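Long-range contacts in glutamate receptor 1 (Adineta vaga, PDB 4IO3), which probably works as a ligand-gated ion channel, of which this piece is the extracellular clamshell domain that binds glutamate and, here, aspartate: residues A[65-70]-A[137-142]; A[160-165]-A[177-182]. All coordinates share one frame; numbering follows the deposited sequence.

Contact 1. Residues A[65-70]-A[137-142]; sequences TSYTGL and IGTAGE. With ASP (aspartic acid), chain C.
Thr68 and Gly138 join the two lobes of the ligand-binding clamshell, the start of helix 67-75 on one side meeting the turn before helix 140-148 on the other, with the bound aspartate beside the junction. The link is mainly polar and rests on one carbonyl. Thr68 N donates to Gly138 O at 2.9 Å, in the carbonyl plane, while Thr68 OG1 reaches the same oxygen in a weak bond of 3.1 Å whose proton may go elsewhere. A water bridges Tyr67 N and Ile137 O. Gly138 has a positive phi of 74°, and a side chain there would run into Ser66 CB; Glu142 OE1 steadies the turn by accepting from Gly138 N in a nearly straight bond.

Tyr67 holds its CG anti to its own carbonyl carbon (chi1 -80°), which turns one face of the ring to the ligand, whose CB sits 3.5 Å above the ring plane, over the centre. Thr139 CG2 approaches ligand CB at 4.0 Å. The phenol OH is hydrogen-bonded to Asp85, and Ala140 N donates to ligand OXT at 2.9 Å. With one direct backbone bond and one water bridge spanning the lobes, and the ligand touching Tyr67 on one and Ala140 on the other, the contact is consistent with a cleft closed over its ligand.

Contact 2. Residues A[160-165]-A[177-182]; sequences KSRQEM and SFMDIG. With ASP (aspartic acid), chain C.
Met165, Met179 and Ser177 bury the most surface where the first turn of helix 162-170 lies against strand 176-180. CG of Met165 stands anti to the backbone N (chi1 -175°), carrying the side chain straight out toward the strand before it bends at the sulfur (chi3 63°). That bend divides its contacts. The Met165 sulfur, SD, lies 3.2 Å from Ser177 OG, and Met165 CG also packs on Ser177 CB at 3.7 Å; the serine hydroxyl has its hydrogen-bonding partner in the carbonyl of Gly134 on the adjoining strand 133-136. The methyl turns along the strand instead, and Met165 CE meets Met179 SD at 3.7 Å.

Met179 reaches out from the strand with its chain extended, so that the two methionines cross obliquely, the methyl of one against the sulfur of the other. Its own methyl, Met179 CE, comes within 4.3 Å of Arg162 CD and thus backs the aliphatic part of that arginine. Leu110 and Leu159 cover further parts of Met165. Cut back to alanine, Met165 would probably leave a gap between helix and strand, with Met179 SD losing the methyl set against it and Ser177 the sulfur beside its hydroxyl.

Polar groups at one end of this apolar layer hold the ligand. Arg162 NH2 donates to ligand OD1 at 2.8 Å. Asp180 OD2 accepts from ligand N at 2.7 Å. Ser161 caps the helix, its OG accepting from Glu164 N. Strands 157-159 and 176-180 both run parallel to 133-136 and helix 162-170 connects them: a beta-alpha-beta crossover, standard in the periplasmic-binding-protein fold, with an acidic residue at the strand end taking the ligand's amino group as in other glutamate receptor ligand-binding domains.

How the contacts relate
From the N terminus the chain first builds strands of one lobe and reaches 65-70; it then passes through both lobes before 137-142 returns to it, so contact 1 closes a loop of 66 residues across the cleft. Contact 2 follows in series, neither nested nor crossed, and closes a short loop of 11 residues within the second lobe, tying helix 162-170 to strand 176-180. The centres lie 11 Å apart, and Tyr67 OH meets Arg162 NH2 at 2.8 Å, a probable hydrogen bond. Gly141 O also packs on the Phe178 ring. Both contacts touch the aspartate, contact 1 spanning the two lobes and contact 2 lying within the second, where Arg162 and Asp180 reach the ligand.

Contact 1. Residues A[65-70]-A[137-142]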
ATOM      1  N   THR A  65      -0.939  26.021   6.783  1.00 24.57           N
ATOM      2  CA  THR A  65      -0.727  24.745   7.469  1.00 21.08           C
ATOM      3  C   THR A  65       0.133  23.801   6.630  1.00 19.92           C
ATOM      4  O   THR A  65      -0.127  23.593   5.434  1.00 19.60           O
ATOM      5  CB  THR A  65      -2.058  24.036   7.727  1.00 23.66           C
ATOM      6  OG1 THR A  65      -2.916  24.863   8.507  1.00 24.43           O
ATOM      7  CG2 THR A  65      -1.830  22.759   8.492  1.00 22.41           C
ATOM      8  N   SER A  66       1.155  23.217   7.254  1.00 16.21           N
ATOM      9  CA  SER A  66       1.977  22.220   6.573  1.00 12.19           C
ATOM     10  C   SER A  66       1.403  20.817   6.773  1.00 14.60           C
ATOM     11  O   SER A  66       0.493  20.635   7.586  1.00 12.86           O
ATOM     12  CB  SER A  66       3.388  22.229   7.115  1.00 16.64           C
ATOM     13  OG  SER A  66       3.417  21.787   8.465  1.00 16.37           O
ATOM     14  N   TYR A  67       1.929  19.836   6.045  1.00 11.65           N
ATOM     15  CA  TYR A  67       1.438  18.461   6.194  1.00 10.87           C
ATOM     16  C   TYR A  67       1.769  17.947   7.602  1.00 11.63           C
ATOM     17  O   TYR A  67       0.929  17.339   8.290  1.00 11.77           O
ATOM     18  CB  TYR A  67       1.944  17.533   5.069  1.00  9.71           C
ATOM     19  CG  TYR A  67       1.107  17.721   3.835  1.00  9.63           C
ATOM     20  CD1 TYR A  67       1.261  18.840   3.031  1.00 11.61           C
ATOM     21  CD2 TYR A  67       0.112  16.807   3.515  1.00  9.84           C
ATOM     22  CE1 TYR A  67       0.471  19.031   1.940  1.00 12.84           C
ATOM     23  CE2 TYR A  67      -0.691  17.002   2.440  1.00  9.21           C
ATOM     24  CZ  TYR A  67      -0.525  18.110   1.654  1.00 10.19           C
ATOM     25  OH  TYR A  67      -1.356  18.292   0.562  1.00 12.10           O
ATOM     26  N   THR A  68       2.984  18.208   8.073  1.00 10.89           N
ATOM     27  CA  THR A  68       3.301  17.817   9.431  1.00 12.80           C
ATOM     28  C   THR A  68       2.440  18.570  10.430  1.00 13.40           C
ATOM     29  O   THR A  68       2.013  18.012  11.450  1.00 11.94           O
ATOM     30  CB  THR A  68       4.792  18.039   9.711  1.00 20.85           C
ATOM     31  OG1 THR A  68       5.522  17.166   8.853  1.00 21.45           O
ATOM     32  CG2 THR A  68       5.107  17.719  11.165  1.00 26.15           C
ATOM     33  N   GLY A  69       2.135  19.826  10.118  1.00 13.17           N
ATOM     34  CA  GLY A  69       1.283  20.640  10.967  1.00 13.38           C
ATOM     35  C   GLY A  69      -0.117  20.079  11.111  1.00 11.93           C
ATOM     36  O   GLY A  69      -0.702  20.065  12.205  1.00 14.58           O
ATOM     37  N   LEU A  70      -0.639  19.576   9.999  1.00 11.86           N
ATOM     38  CA  LEU A  70      -1.955  18.943   9.975  1.00  9.74           C
ATOM     39  C   LEU A  70      -1.994  17.692  10.852  1.00 10.90           C
ATOM     40  O   LEU A  70      -2.917  17.499  11.638  1.00 12.92           O
ATOM     41  CB  LEU A  70      -2.345  18.614   8.529  1.00 11.09           C
ATOM     42  CG  LEU A  70      -3.701  17.908   8.392  1.00 13.23           C
ATOM     43  CD1 LEU A  70      -4.816  18.841   8.876  1.00 17.47           C
ATOM     44  CD2 LEU A  70      -3.883  17.502   6.945  1.00 13.08           C
ATOM     45  N   ILE A 137       9.144  22.464   3.316  1.00 12.23           N
ATOM     46  CA  ILE A 137       9.300  22.072   4.690  1.00 12.17           C
ATOM     47  C   ILE A 137       8.004  21.490   5.226  1.00 12.72           C
ATOM     48  O   ILE A 137       6.894  21.819   4.760  1.00 15.85           O
ATOM     49  CB  ILE A 137       9.853  23.210   5.569  1.00 14.44           C
ATOM     50  CG1 ILE A 137       8.885  24.378   5.659  1.00 26.25           C
ATOM     51  CG2 ILE A 137      11.229  23.722   5.029  1.00 18.03           C
ATOM     52  CD1 ILE A 137       9.285  25.377   6.751  1.00 38.88           C
ATOM     53  N   GLY A 138       8.154  20.561   6.152  1.00 12.19           N
ATOM     54  CA  GLY A 138       6.999  19.915   6.775  1.00 12.76           C
ATOM     55  C   GLY A 138       6.287  18.917   5.869  1.00 12.89           C
ATOM     56  O   GLY A 138       5.125  18.591   6.082  1.00 17.03           O
ATOM     57  N   THR A 139       6.976  18.471   4.835  1.00 11.57           N
ATOM     58  CA  THR A 139       6.534  17.366   4.010  1.00 12.29           C
ATOM     59  C   THR A 139       7.430  16.154   4.208  1.00 11.43           C
ATOM     60  O   THR A 139       8.552  16.221   4.733  1.00 12.05           O
ATOM     61  CB  THR A 139       6.515  17.697   2.497  1.00 12.11           C
ATOM     62  OG1 THR A 139       7.857  17.890   2.012  1.00 12.19           O
ATOM     63  CG2 THR A 139       5.645  18.906   2.192  1.00 14.02           C
ATOM     64  N   ALA A 140       6.915  15.003   3.805  1.00 11.78           N
ATOM     65  CA  ALA A 140       7.705  13.790   3.881  1.00 13.25           C
ATOM     66  C   ALA A 140       8.998  13.891   3.101  1.00 12.52           C
ATOM     67  O   ALA A 140       9.998  13.270   3.475  1.00 15.20           O
ATOM     68  CB  ALA A 140       6.871  12.604   3.402  1.00 16.06           C
ATOM     69  N   GLY A 141       8.970  14.651   2.004  1.00 11.99           N
ATOM     70  CA  GLY A 141      10.129  14.829   1.166  1.00 13.35           C
ATOM     71  C   GLY A 141      11.270  15.493   1.895  1.00 14.08           C
ATOM     72  O   GLY A 141      12.417  15.270   1.542  1.00 14.60           O
ATOM     73  N   GLU A 142      10.970  16.318   2.886  1.00 12.55           N
ATOM     74  CA  GLU A 142      12.038  16.936   3.691  1.00 11.78           C
ATOM     75  C   GLU A 142      12.809  15.841   4.449  1.00 12.05           C
ATOM     76  O   GLU A 142      14.051  15.829   4.480  1.00 14.73           O
ATOM     77  CB  GLU A 142      11.471  17.966   4.669  1.00 14.22           C
ATOM     78  CG  GLU A 142      12.550  18.559   5.571  1.00 12.48           C
ATOM     79  CD  GLU A 142      12.035  19.589   6.573  1.00 17.92           C
ATOM     80  OE1 GLU A 142      10.816  19.636   6.865  1.00 15.14           O
ATOM     81  OE2 GLU A 142      12.880  20.309   7.150  1.00 16.03           O
TER
HETATM   82  N   ASP C 301       2.438  13.792   0.811  1.00  9.43           N
HETATM   83  CA  ASP C 301       3.299  14.806   1.474  1.00  9.62           C
HETATM   84  C   ASP C 301       3.213  14.673   2.973  1.00 13.10           C
HETATM   85  O   ASP C 301       2.298  14.004   3.534  1.00  8.81           O
HETATM   86  CB  ASP C 301       2.896  16.242   1.089  1.00 10.16           C
HETATM   87  CG  ASP C 301       3.422  16.656  -0.265  1.00 18.73           C
HETATM   88  OD1 ASP C 301       2.733  17.471  -0.957  1.00 16.71           O
HETATM   89  OD2 ASP C 301       4.525  16.188  -0.644  1.00 12.93           O
HETATM   90  OXT ASP C 301       4.062  15.254   3.664  1.00 11.23           O
HETATM   91  O   HOH W   1       3.963  21.129   4.115  1.00 17.66           O

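Contact 2. Residues A[160-165]-A[177-182]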
ATOM      1  N   LYS A 160       7.787  27.312   1.244  1.00 19.14           N
ATOM      2  CA  LYS A 160       6.638  27.372   2.141  1.00 18.92           C
ATOM      3  C   LYS A 160       5.349  26.852   1.536  1.00 19.26           C
ATOM      4  O   LYS A 160       4.373  26.711   2.245  1.00 22.95           O
ATOM      5  CB  LYS A 160       6.417  28.835   2.570  1.00 26.93           C
ATOM      6  CG  LYS A 160       5.682  29.683   1.541  1.00 36.16           C
ATOM      7  CD  LYS A 160       5.751  31.174   1.901  1.00 47.28           C
ATOM      8  CE  LYS A 160       4.691  31.981   1.158  1.00 53.21           C
ATOM      9  NZ  LYS A 160       4.454  33.314   1.782  1.00 54.33           N
ATOM     10  N   SER A 161       5.343  26.565   0.232  1.00 17.36           N
ATOM     11  CA  SER A 161       4.124  26.155  -0.464  1.00 17.99           C
ATOM     12  C   SER A 161       4.464  25.554  -1.818  1.00 14.80           C
ATOM     13  O   SER A 161       5.565  25.733  -2.327  1.00 15.85           O
ATOM     14  CB  SER A 161       3.196  27.361  -0.678  1.00 17.81           C
ATOM     15  OG  SER A 161       3.775  28.319  -1.527  1.00 20.87           O
ATOM     16  N   ARG A 162       3.513  24.847  -2.416  1.00 13.88           N
ATOM     17  CA  ARG A 162       3.700  24.397  -3.786  1.00 13.34           C
ATOM     18  C   ARG A 162       3.875  25.608  -4.704  1.00 14.15           C
ATOM     19  O   ARG A 162       4.673  25.579  -5.642  1.00 15.20           O
ATOM     20  CB  ARG A 162       2.526  23.516  -4.238  1.00 13.60           C
ATOM     21  CG  ARG A 162       2.487  22.198  -3.524  1.00 16.77           C
ATOM     22  CD  ARG A 162       1.405  21.308  -4.065  1.00 15.02           C
ATOM     23  NE  ARG A 162       1.252  20.130  -3.224  1.00 16.10           N
ATOM     24  CZ  ARG A 162       0.402  20.019  -2.205  1.00 18.59           C
ATOM     25  NH1 ARG A 162      -0.433  21.002  -1.853  1.00 20.37           N
ATOM     26  NH2 ARG A 162       0.396  18.899  -1.514  1.00 16.48           N
ATOM     27  N   GLN A 163       3.109  26.667  -4.462  1.00 17.04           N
ATOM     28  CA  GLN A 163       3.187  27.812  -5.356  1.00 15.83           C
ATOM     29  C   GLN A 163       4.602  28.392  -5.327  1.00 18.51           C
ATOM     30  O   GLN A 163       5.132  28.788  -6.358  1.00 20.63           O
ATOM     31  CB  GLN A 163       2.145  28.880  -4.991  1.00 21.24           C
ATOM     32  CG  GLN A 163       2.031  29.990  -6.041  1.00 26.17           C
ATOM     33  CD  GLN A 163       1.483  29.476  -7.362  1.00 26.38           C
ATOM     34  OE1 GLN A 163       0.458  28.792  -7.397  1.00 28.45           O
ATOM     35  NE2 GLN A 163       2.165  29.789  -8.446  1.00 30.50           N
ATOM     36  N   GLU A 164       5.218  28.444  -4.147  1.00 19.29           N
ATOM     37  CA  GLU A 164       6.582  28.962  -4.069  1.00 16.40           C
ATOM     38  C   GLU A 164       7.528  28.013  -4.809  1.00 17.00           C
ATOM     39  O   GLU A 164       8.475  28.449  -5.473  1.00 19.83           O
ATOM     40  CB  GLU A 164       7.045  29.200  -2.621  1.00 17.31           C
ATOM     41  CG  GLU A 164       8.478  29.703  -2.563  1.00 23.69           C
ATOM     42  CD  GLU A 164       8.975  30.146  -1.194  1.00 26.03           C
ATOM     43  OE1 GLU A 164       8.494  29.644  -0.158  1.00 20.39           O
ATOM     44  OE2 GLU A 164       9.913  30.998  -1.176  1.00 31.96           O
ATOM     45  N   MET A 165       7.261  26.709  -4.706  1.00 16.03           N
ATOM     46  CA  MET A 165       8.023  25.714  -5.456  1.00 14.76           C
ATOM     47  C   MET A 165       7.959  25.961  -6.968  1.00 15.37           C
ATOM     48  O   MET A 165       9.001  26.046  -7.615  1.00 18.23           O
ATOM     49  CB  MET A 165       7.538  24.291  -5.104  1.00 14.03           C
ATOM     50  CG  MET A 165       8.359  23.174  -5.753  1.00 16.55           C
ATOM     51  SD  MET A 165       7.790  21.520  -5.178  1.00 14.63           S
ATOM     52  CE  MET A 165       6.105  21.425  -5.781  1.00 16.11           C
ATOM     53  N   SER A 177      13.033  20.280  -7.419  1.00 14.56           N
ATOM     54  CA  SER A 177      12.407  19.942  -6.153  1.00 13.76           C
ATOM     55  C   SER A 177      11.908  18.497  -6.205  1.00 14.52           C
ATOM     56  O   SER A 177      12.117  17.785  -7.190  1.00 14.81           O
ATOM     57  CB  SER A 177      11.254  20.896  -5.817  1.00 13.50           C
ATOM     58  OG  SER A 177      10.862  20.768  -4.453  1.00 14.04           O
ATOM     59  N   PHE A 178      11.281  18.055  -5.116  1.00 14.23           N
ATOM     60  CA  PHE A 178      10.608  16.744  -5.081  1.00 13.07           C
ATOM     61  C   PHE A 178       9.108  16.926  -4.987  1.00 13.63           C
ATOM     62  O   PHE A 178       8.631  17.828  -4.303  1.00 15.31           O
ATOM     63  CB  PHE A 178      11.020  15.945  -3.842  1.00 14.26           C
ATOM     64  CG  PHE A 178      12.498  15.703  -3.688  1.00 16.05           C
ATOM     65  CD1 PHE A 178      13.365  15.739  -4.755  1.00 20.27           C
ATOM     66  CD2 PHE A 178      12.997  15.375  -2.431  1.00 17.82           C
ATOM     67  CE1 PHE A 178      14.728  15.495  -4.571  1.00 18.82           C
ATOM     68  CE2 PHE A 178      14.333  15.124  -2.233  1.00 15.81           C
ATOM     69  CZ  PHE A 178      15.212  15.179  -3.291  1.00 19.52           C
ATOM     70  N   MET A 179       8.351  16.028  -5.608  1.00 11.33           N
ATOM     71  CA  MET A 179       6.909  16.084  -5.507  1.00 11.33           C
ATOM     72  C   MET A 179       6.321  14.692  -5.557  1.00 12.99           C
ATOM     73  O   MET A 179       6.807  13.850  -6.292  1.00 12.73           O
ATOM     74  CB  MET A 179       6.392  16.925  -6.680  1.00 18.41           C
ATOM     75  CG  MET A 179       5.052  17.506  -6.496  1.00 20.36           C
ATOM     76  SD  MET A 179       4.627  18.711  -7.788  1.00 13.60           S
ATOM     77  CE  MET A 179       2.913  18.824  -7.295  1.00 16.04           C
ATOM     78  N   ASP A 180       5.230  14.465  -4.830  1.00 10.25           N
ATOM     79  CA  ASP A 180       4.476  13.225  -4.952  1.00 10.07           C
ATOM     80  C   ASP A 180       4.010  13.013  -6.402  1.00 12.22           C
ATOM     81  O   ASP A 180       3.590  13.955  -7.071  1.00 10.54           O
ATOM     82  CB  ASP A 180       3.218  13.270  -4.079  1.00  9.75           C
ATOM     83  CG  ASP A 180       3.499  13.260  -2.583  1.00 11.09           C
ATOM     84  OD1 ASP A 180       4.521  12.702  -2.107  1.00 11.42           O
ATOM     85  OD2 ASP A 180       2.627  13.787  -1.847  1.00 10.69           O
ATOM     86  N   ILE A 181       4.019  11.766  -6.851  1.00 10.43           N
ATOM     87  CA  ILE A 181       3.793  11.472  -8.259  1.00 12.11           C
ATOM     88  C   ILE A 181       2.394  11.823  -8.776  1.00 10.82           C
ATOM     89  O   ILE A 181       2.261  12.331  -9.877  1.00 11.60           O
ATOM     90  CB  ILE A 181       4.121   9.989  -8.540  1.00 13.96           C
ATOM     91  CG1 ILE A 181       4.115   9.696 -10.042  1.00 17.31           C
ATOM     92  CG2 ILE A 181       3.181   9.074  -7.813  1.00 14.62           C
ATOM     93  CD1 ILE A 181       4.793   8.335 -10.373  1.00 24.03           C
ATOM     94  N   GLY A 182       1.347  11.578  -7.989  1.00 11.35           N
ATOM     95  CA  GLY A 182      -0.007  11.870  -8.439  1.00 11.05           C
ATOM     96  C   GLY A 182      -0.241  13.327  -8.763  1.00 11.42           C
ATOM     97  O   GLY A 182      -0.656  13.675  -9.870  1.00 13.02           O
TER
HETATM   98  N   ASP C 301       2.438  13.792   0.811  1.00  9.43           N
HETATM   99  CA  ASP C 301       3.299  14.806   1.474  1.00  9.62           C
HETATM  100  C   ASP C 301       3.213  14.673   2.973  1.00 13.10           C
HETATM  101  O   ASP C 301       2.298  14.004   3.534  1.00  8.81           O
HETATM  102  CB  ASP C 301       2.896  16.242   1.089  1.00 10.16           C
HETATM  103  CG  ASP C 301       3.422  16.656  -0.265  1.00 18.73           C
HETATM  104  OD1 ASP C 301       2.733  17.471  -0.957  1.00 16.71           O
HETATM  105  OD2 ASP C 301       4.525  16.188  -0.644  1.00 12.93           O
HETATM  106  OXT ASP C 301       4.062  15.254   3.664  1.00 11.23           O